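Long-range contacts in uncharacterized protein (Bacillus thuringiensis serovar kurstaki, PDB 4XE7), which is an actin-like protein of the ParM family that probably polymerises into nucleotide-dependent filaments to segregate plasmid DNA: residues Glu230-Asn235 against Lys366-Gly371; Glu294-Thr299 against Phe325-Gly330. All coordinates share one frame; numbering follows the deposited sequence.

In the fold
Interaction 1 is core and interaction 2 lies nearer the surface, their centres 35 Å apart and their nearest atoms about 15 Å apart. In 230-235 against 366-371, two parallel strands inside a five-stranded sheet are joined mostly by backbone hydrogen bonds, with a salt bridge at the partly exposed end. In 294-299 against 325-330, a loop lies on one face of a two-stranded hairpin, and the chemistry is mainly apolar: proline on indole, valine at a phenyl edge. Interaction 2 is nested in the chain between the strands of interaction 1. Helix 337-362 follows the hairpin, packs on A233, N235 and N367 of interaction 1 and leads into strand 366-370.

Interaction 1 of 2, residues Glu230-Asn235 against Lys366-Gly371; sequences ESYAIN and KNIVVG
The side-chain amides of N235 and N367 stand with their planes 75° apart, ND2 of N235 reaching OD1 of N367 in a weak bond of 2.8 Å, while A233 CB touches the same OD1 at 3.3 Å. On the other face of the sheet, the Y232 ring meets K366 CB and I368 CD1 obliquely, its CD1 4.1 Å from I368 CD1. These are adjacent parallel strands in the central sheet of an actin-like domain, in register from Y232/K366 to N235/V369. Backbone bonds alternate across the seam: K366 N donates to S231 O, A233 N to K366 O, A233 O accepts from I368 N, and N235 N and O take I368 O and V370 N in turn.

I368 O is gripped twice by N235, by its N at 2.8 Å and by its ND2 at 3.1 Å, the latter coming from above the carbonyl plane. With CG beside its own backbone N (chi1 -55°), N235 can fold its amide back over the neighbouring strand; its OD1 is held by N244, and helix 337-362 packs against this face. Farther along the face that carries Y232, I234 CG2 rests 4.0 Å from V370 CG2.

At the partly exposed end, the bent K366 chain carries NZ to E230 and also to the carbonyl of D225. NZ meets E230 OE1 at 2.7 Å on its syn side, 22° out of the carboxylate plane.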
ATOM      1  N   GLU A 230      17.376 -19.419  -3.417  1.00 37.75           N
ATOM      2  CA  GLU A 230      17.791 -18.594  -4.546  1.00 38.31           C
ATOM      3  C   GLU A 230      17.799 -17.118  -4.144  1.00 30.32           C
ATOM      4  O   GLU A 230      17.118 -16.710  -3.205  1.00 24.25           O
ATOM      5  CB  GLU A 230      16.876 -18.815  -5.753  1.00 41.09           C
ATOM      6  CG  GLU A 230      15.486 -18.231  -5.583  1.00 43.78           C
ATOM      7  CD  GLU A 230      14.539 -18.623  -6.703  1.00 60.35           C
ATOM      8  OE1 GLU A 230      15.024 -19.005  -7.790  1.00 63.90           O
ATOM      9  OE2 GLU A 230      13.306 -18.552  -6.493  1.00 66.65           O
ATOM     10  N   SER A 231      18.588 -16.326  -4.858  1.00 30.39           N
ATOM     11  CA  SER A 231      18.652 -14.903  -4.592  1.00 29.16           C
ATOM     12  C   SER A 231      17.615 -14.143  -5.425  1.00 26.82           C
ATOM     13  O   SER A 231      17.257 -14.554  -6.531  1.00 22.51           O
ATOM     14  CB  SER A 231      20.058 -14.379  -4.867  1.00 29.32           C
ATOM     15  OG  SER A 231      20.407 -14.560  -6.226  1.00 27.85           O
ATOM     16  N   TYR A 232      17.132 -13.044  -4.863  1.00 20.80           N
ATOM     17  CA  TYR A 232      16.097 -12.236  -5.468  1.00 21.96           C
ATOM     18  C   TYR A 232      16.552 -10.790  -5.589  1.00 27.18           C
ATOM     19  O   TYR A 232      16.980 -10.187  -4.606  1.00 28.44           O
ATOM     20  CB  TYR A 232      14.819 -12.266  -4.615  1.00 30.11           C
ATOM     21  CG  TYR A 232      14.297 -13.632  -4.247  1.00 41.22           C
ATOM     22  CD1 TYR A 232      13.544 -14.375  -5.157  1.00 56.31           C
ATOM     23  CD2 TYR A 232      14.516 -14.167  -2.982  1.00 36.41           C
ATOM     24  CE1 TYR A 232      13.042 -15.622  -4.827  1.00 63.57           C
ATOM     25  CE2 TYR A 232      14.015 -15.415  -2.639  1.00 55.13           C
ATOM     26  CZ  TYR A 232      13.278 -16.140  -3.569  1.00 67.15           C
ATOM     27  OH  TYR A 232      12.775 -17.385  -3.249  1.00 72.63           O
ATOM     28  N   ALA A 233      16.425 -10.210  -6.770  1.00 18.75           N
ATOM     29  CA  ALA A 233      16.459  -8.768  -6.842  1.00 17.51           C
ATOM     30  C   ALA A 233      15.008  -8.295  -6.853  1.00 28.41           C
ATOM     31  O   ALA A 233      14.195  -8.778  -7.642  1.00 26.49           O
ATOM     32  CB  ALA A 233      17.224  -8.278  -8.081  1.00 22.38           C
ATOM     33  N   ILE A 234      14.670  -7.388  -5.947  1.00 28.58           N
ATOM     34  CA  ILE A 234      13.356  -6.769  -5.997  1.00 30.18           C
ATOM     35  C   ILE A 234      13.497  -5.289  -6.297  1.00 30.69           C
ATOM     36  O   ILE A 234      14.036  -4.511  -5.506  1.00 21.08           O
ATOM     37  CB  ILE A 234      12.563  -6.969  -4.693  1.00 21.69           C
ATOM     38  CG1 ILE A 234      12.479  -8.469  -4.362  1.00 29.67           C
ATOM     39  CG2 ILE A 234      11.161  -6.402  -4.858  1.00 25.68           C
ATOM     40  CD1 ILE A 234      11.770  -8.796  -3.053  1.00 28.50           C
ATOM     41  N   ASN A 235      13.010  -4.909  -7.466  1.00 24.46           N
ATOM     42  CA  ASN A 235      13.099  -3.534  -7.894  1.00 17.36           C
ATOM     43  C   ASN A 235      11.740  -2.854  -7.761  1.00 17.20           C
ATOM     44  O   ASN A 235      10.787  -3.195  -8.460  1.00 19.95           O
ATOM     45  CB  ASN A 235      13.621  -3.477  -9.326  1.00 19.74           C
ATOM     46  CG  ASN A 235      14.939  -4.206  -9.484  1.00 20.21           C
ATOM     47  OD1 ASN A 235      16.010  -3.625  -9.290  1.00 16.04           O
ATOM     48  ND2 ASN A 235      14.870  -5.499  -9.829  1.00 19.68           N
ATOM     49  N   LYS A 366      16.491 -14.509  -9.557  1.00 26.79           N
ATOM     50  CA  LYS A 366      15.244 -13.951 -10.040  1.00 22.59           C
ATOM     51  C   LYS A 366      15.348 -12.424 -10.055  1.00 21.72           C
ATOM     52  O   LYS A 366      15.810 -11.814  -9.091  1.00 21.35           O
ATOM     53  CB  LYS A 366      14.076 -14.404  -9.157  1.00 23.06           C
ATOM     54  CG  LYS A 366      13.825 -15.908  -9.182  1.00 28.77           C
ATOM     55  CD  LYS A 366      13.152 -16.321 -10.487  1.00 33.80           C
ATOM     56  CE  LYS A 366      12.538 -17.721 -10.399  1.00 36.15           C
ATOM     57  NZ  LYS A 366      13.551 -18.744 -10.093  1.00 29.81           N
ATOM     58  N   ASN A 367      14.930 -11.803 -11.140  1.00 20.81           N
ATOM     59  CA  ASN A 367      14.880 -10.347 -11.163  1.00 19.94           C
ATOM     60  C   ASN A 367      13.422  -9.874 -11.191  1.00 23.42           C
ATOM     61  O   ASN A 367      12.720 -10.059 -12.181  1.00 22.20           O
ATOM     62  CB  ASN A 367      15.687  -9.810 -12.352  1.00 20.27           C
ATOM     63  CG  ASN A 367      16.076  -8.344 -12.188  1.00 27.01           C
ATOM     64  OD1 ASN A 367      15.965  -7.778 -11.095  1.00 27.05           O
ATOM     65  ND2 ASN A 367      16.512  -7.717 -13.280  1.00 18.54           N
ATOM     66  N   ILE A 368      12.971  -9.280 -10.084  1.00 15.29           N
ATOM     67  CA  ILE A 368      11.556  -8.967  -9.894  1.00 18.76           C
ATOM     68  C   ILE A 368      11.266  -7.465  -9.936  1.00 20.77           C
ATOM     69  O   ILE A 368      12.031  -6.684  -9.381  1.00 21.45           O
ATOM     70  CB  ILE A 368      11.059  -9.538  -8.543  1.00 19.32           C
ATOM     71  CG1 ILE A 368      11.461 -11.009  -8.422  1.00 25.14           C
ATOM     72  CG2 ILE A 368       9.545  -9.355  -8.410  1.00 21.08           C
ATOM     73  CD1 ILE A 368      11.112 -11.665  -7.084  1.00 20.82           C
ATOM     74  N   VAL A 369      10.167  -7.064 -10.593  1.00 16.59           N
ATOM     75  CA  VAL A 369       9.732  -5.674 -10.558  1.00 13.29           C
ATOM     76  C   VAL A 369       8.408  -5.558  -9.819  1.00 15.48           C
ATOM     77  O   VAL A 369       7.541  -6.423  -9.932  1.00 24.00           O
ATOM     78  CB  VAL A 369       9.595  -5.054 -11.968  1.00 19.46           C
ATOM     79  CG1 VAL A 369      10.953  -4.953 -12.628  1.00 17.11           C
ATOM     80  CG2 VAL A 369       8.603  -5.854 -12.852  1.00 16.22           C
ATOM     81  N   VAL A 370       8.278  -4.502  -9.021  1.00 13.34           N
ATOM     82  CA  VAL A 370       7.038  -4.200  -8.311  1.00 14.20           C
ATOM     83  C   VAL A 370       6.899  -2.707  -8.322  1.00 20.11           C
ATOM     84  O   VAL A 370       7.845  -2.014  -8.693  1.00 18.87           O
ATOM     85  CB  VAL A 370       7.028  -4.719  -6.843  1.00 20.81           C
ATOM     86  CG1 VAL A 370       7.212  -6.212  -6.808  1.00 18.37           C
ATOM     87  CG2 VAL A 370       8.104  -4.035  -6.032  1.00 15.84           C
ATOM     88  N   GLY A 371       5.731  -2.204  -7.917  1.00 19.68           N
ATOM     89  CA  GLY A 371       5.535  -0.774  -7.771  1.00 21.18           C
ATOM     90  C   GLY A 371       4.662  -0.232  -8.886  1.00 22.77           C
ATOM     91  O   GLY A 371       4.470  -0.909  -9.885  1.00 21.34           O
TER

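Interaction 2 of 2, residues Glu294-Thr299 against Phe325-Gly330; sequences ESPFKT and FSVKWG
P296 and W329 bring their backbones closest, CA to CA 5.3 Å, where the irregular 294-299 loop passes over the short strand 326-329. The pyrrolidine ring sits on one face of the indole: P296 CD lies 3.7 Å from the centroid of the six-membered ring and just 9° off its normal, a CH-pi contact made almost squarely from above. On the other side of the pyrrolidine ring, P296 CB stands over the five-membered ring, 3.7 Å from W329 CG. W329 points toward the loop, and with CG anti to the backbone N (chi1 -168°) the indole extends along the chain that precedes the proline. There S295 CA approaches W329 CZ2 obliquely at 3.5 Å, and E294 O lies 3.5 Å from W329 CH2, again obliquely; that carbonyl also accepts a hydrogen bond from K276 NZ.

Strand 326-329 is one arm of a beta-hairpin with 332-335, and the loop joins helix 283-289 to helix 300-317. Both belong to the part of the chain inserted between strands of the domain's central sheet, probably the counterpart of subdomain IIB in actin-like proteins. W329 and F279 of helix 265-279 also form an edge-to-face (T-shaped) pair.

Two residues earlier on the strand, V327 also points toward the loop and touches both P296 and F297. Its CG1 is 4.0 Å from P296 CB; its CG2 lies in the plane of the F297 ring, at the edge, 3.8 Å from CE2. L272 and L307, from helices 265-279 and 300-317, pack against F297 and V327 respectively. Beyond F297, T299 is the N-cap of helix 300-317, and T299 OG1 accepts from D302 N.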
ATOM      1  N   GLU A 294      -5.170  26.141 -18.340  1.00 22.86           N
ATOM      2  CA  GLU A 294      -5.795  24.896 -17.869  1.00 24.10           C
ATOM      3  C   GLU A 294      -5.517  23.707 -18.789  1.00 21.62           C
ATOM      4  O   GLU A 294      -5.028  23.873 -19.916  1.00 23.05           O
ATOM      5  CB  GLU A 294      -7.313  25.093 -17.704  1.00 20.75           C
ATOM      6  CG  GLU A 294      -7.703  25.912 -16.483  1.00 21.88           C
ATOM      7  CD  GLU A 294      -7.562  27.412 -16.701  1.00 30.40           C
ATOM      8  OE1 GLU A 294      -7.197  27.840 -17.819  1.00 27.50           O
ATOM      9  OE2 GLU A 294      -7.823  28.167 -15.743  1.00 32.88           O
ATOM     10  N   SER A 295      -5.846  22.513 -18.310  1.00 24.79           N
ATOM     11  CA  SER A 295      -5.468  21.274 -18.978  1.00 25.11           C
ATOM     12  C   SER A 295      -6.397  20.147 -18.534  1.00 24.77           C
ATOM     13  O   SER A 295      -7.049  20.267 -17.512  1.00 22.05           O
ATOM     14  CB  SER A 295      -4.009  20.928 -18.664  1.00 28.03           C
ATOM     15  OG  SER A 295      -3.858  20.561 -17.307  1.00 33.07           O
ATOM     16  N   PRO A 296      -6.470  19.051 -19.309  1.00 23.94           N
ATOM     17  CA  PRO A 296      -7.524  18.074 -19.006  1.00 17.31           C
ATOM     18  C   PRO A 296      -7.334  17.222 -17.740  1.00 29.74           C
ATOM     19  O   PRO A 296      -8.306  16.576 -17.343  1.00 29.72           O
ATOM     20  CB  PRO A 296      -7.538  17.178 -20.252  1.00 25.12           C
ATOM     21  CG  PRO A 296      -6.209  17.397 -20.921  1.00 27.35           C
ATOM     22  CD  PRO A 296      -5.834  18.808 -20.618  1.00 23.60           C
ATOM     23  N   PHE A 297      -6.150  17.211 -17.120  1.00 26.30           N
ATOM     24  CA  PHE A 297      -5.940  16.416 -15.902  1.00 17.79           C
ATOM     25  C   PHE A 297      -5.455  17.282 -14.753  1.00 29.23           C
ATOM     26  O   PHE A 297      -4.732  18.241 -14.971  1.00 24.43           O
ATOM     27  CB  PHE A 297      -4.929  15.276 -16.147  1.00 21.97           C
ATOM     28  CG  PHE A 297      -5.433  14.240 -17.091  1.00 19.24           C
ATOM     29  CD1 PHE A 297      -6.286  13.245 -16.644  1.00 22.02           C
ATOM     30  CD2 PHE A 297      -5.124  14.306 -18.425  1.00 17.85           C
ATOM     31  CE1 PHE A 297      -6.789  12.306 -17.514  1.00 28.48           C
ATOM     32  CE2 PHE A 297      -5.618  13.375 -19.299  1.00 21.91           C
ATOM     33  CZ  PHE A 297      -6.459  12.373 -18.844  1.00 22.42           C
ATOM     34  N   LYS A 298      -5.846  16.915 -13.535  1.00 31.17           N
ATOM     35  CA  LYS A 298      -5.537  17.674 -12.328  1.00 36.57           C
ATOM     36  C   LYS A 298      -4.129  17.427 -11.816  1.00 27.33           C
ATOM     37  O   LYS A 298      -3.398  18.359 -11.476  1.00 28.23           O
ATOM     38  CB  LYS A 298      -6.533  17.313 -11.221  1.00 51.12           C
ATOM     39  CG  LYS A 298      -7.836  18.098 -11.243  1.00 54.70           C
ATOM     40  CD  LYS A 298      -7.655  19.498 -11.815  1.00 62.33           C
ATOM     41  CE  LYS A 298      -8.120  20.556 -10.807  1.00 67.40           C
ATOM     42  NZ  LYS A 298      -9.516  20.323 -10.316  1.00 63.76           N
ATOM     43  N   THR A 299      -3.769  16.153 -11.747  1.00 22.08           N
ATOM     44  CA  THR A 299      -2.522  15.708 -11.135  1.00 26.54           C
ATOM     45  C   THR A 299      -2.037  14.498 -11.914  1.00 20.51           C
ATOM     46  O   THR A 299      -2.773  13.986 -12.771  1.00 23.98           O
ATOM     47  CB  THR A 299      -2.703  15.301  -9.659  1.00 32.66           C
ATOM     48  OG1 THR A 299      -3.581  14.167  -9.598  1.00 35.15           O
ATOM     49  CG2 THR A 299      -3.276  16.443  -8.819  1.00 31.03           C
ATOM     50  N   PHE A 325      -5.837   5.032 -25.602  1.00 26.56           N
ATOM     51  CA  PHE A 325      -5.966   6.062 -24.581  1.00 22.55           C
ATOM     52  C   PHE A 325      -6.727   7.269 -25.156  1.00 23.88           C
ATOM     53  O   PHE A 325      -6.225   8.020 -26.005  1.00 28.00           O
ATOM     54  CB  PHE A 325      -4.603   6.450 -24.039  1.00 15.91           C
ATOM     55  CG  PHE A 325      -3.852   5.291 -23.464  1.00 22.60           C
ATOM     56  CD1 PHE A 325      -4.038   4.908 -22.141  1.00 23.85           C
ATOM     57  CD2 PHE A 325      -3.003   4.539 -24.263  1.00 20.15           C
ATOM     58  CE1 PHE A 325      -3.364   3.821 -21.620  1.00 20.72           C
ATOM     59  CE2 PHE A 325      -2.311   3.445 -23.737  1.00 24.68           C
ATOM     60  CZ  PHE A 325      -2.490   3.087 -22.425  1.00 22.55           C
ATOM     61  N   SER A 326      -7.957   7.421 -24.696  1.00 17.47           N
ATOM     62  CA  SER A 326      -8.837   8.468 -25.187  1.00 23.20           C
ATOM     63  C   SER A 326      -9.182   9.418 -24.063  1.00 26.31           C
ATOM     64  O   SER A 326      -9.743   9.014 -23.045  1.00 29.03           O
ATOM     65  CB  SER A 326     -10.105   7.865 -25.788  1.00 26.03           C
ATOM     66  OG  SER A 326     -11.152   8.816 -25.811  1.00 39.51           O
ATOM     67  N   VAL A 327      -8.834  10.682 -24.249  1.00 22.08           N
ATOM     68  CA  VAL A 327      -9.061  11.701 -23.233  1.00 24.88           C
ATOM     69  C   VAL A 327     -10.280  12.536 -23.590  1.00 28.99           C
ATOM     70  O   VAL A 327     -10.445  12.926 -24.750  1.00 23.65           O
ATOM     71  CB  VAL A 327      -7.831  12.610 -23.099  1.00 25.76           C
ATOM     72  CG1 VAL A 327      -8.118  13.778 -22.178  1.00 22.67           C
ATOM     73  CG2 VAL A 327      -6.632  11.799 -22.616  1.00 23.12           C
ATOM     74  N   LYS A 328     -11.149  12.788 -22.609  1.00 16.15           N
ATOM     75  CA  LYS A 328     -12.250  13.713 -22.819  1.00 22.17           C
ATOM     76  C   LYS A 328     -11.973  14.978 -22.022  1.00 25.60           C
ATOM     77  O   LYS A 328     -11.784  14.922 -20.811  1.00 30.83           O
ATOM     78  CB  LYS A 328     -13.591  13.104 -22.405  1.00 32.75           C
ATOM     79  CG  LYS A 328     -14.783  13.896 -22.931  1.00 46.30           C
ATOM     80  CD  LYS A 328     -16.134  13.320 -22.501  1.00 63.42           C
ATOM     81  CE  LYS A 328     -16.588  13.854 -21.141  1.00 70.36           C
ATOM     82  NZ  LYS A 328     -18.019  13.537 -20.843  1.00 71.63           N
ATOM     83  N   TRP A 329     -11.908  16.105 -22.720  1.00 28.62           N
ATOM     84  CA  TRP A 329     -11.733  17.408 -22.096  1.00 32.51           C
ATOM     85  C   TRP A 329     -13.008  18.216 -22.374  1.00 25.25           C
ATOM     86  O   TRP A 329     -13.245  18.683 -23.497  1.00 22.60           O
ATOM     87  CB  TRP A 329     -10.477  18.109 -22.635  1.00 27.62           C
ATOM     88  CG  TRP A 329     -10.064  19.314 -21.851  1.00 23.08           C
ATOM     89  CD1 TRP A 329     -10.610  19.758 -20.684  1.00 23.86           C
ATOM     90  CD2 TRP A 329      -9.015  20.230 -22.179  1.00 26.58           C
ATOM     91  NE1 TRP A 329      -9.961  20.892 -20.256  1.00 16.73           N
ATOM     92  CE2 TRP A 329      -8.988  21.211 -21.163  1.00 22.33           C
ATOM     93  CE3 TRP A 329      -8.098  20.322 -23.233  1.00 24.11           C
ATOM     94  CZ2 TRP A 329      -8.074  22.272 -21.169  1.00 30.44           C
ATOM     95  CZ3 TRP A 329      -7.200  21.388 -23.245  1.00 25.13           C
ATOM     96  CH2 TRP A 329      -7.192  22.340 -22.214  1.00 28.05           C
ATOM     97  N   GLY A 330     -13.851  18.349 -21.357  1.00 35.74           N
ATOM     98  CA  GLY A 330     -15.194  18.852 -21.581  1.00 36.39           C
ATOM     99  C   GLY A 330     -15.843  17.904 -22.570  1.00 30.13           C
ATOM    100  O   GLY A 330     -15.708  16.693 -22.427  1.00 31.81           O
TER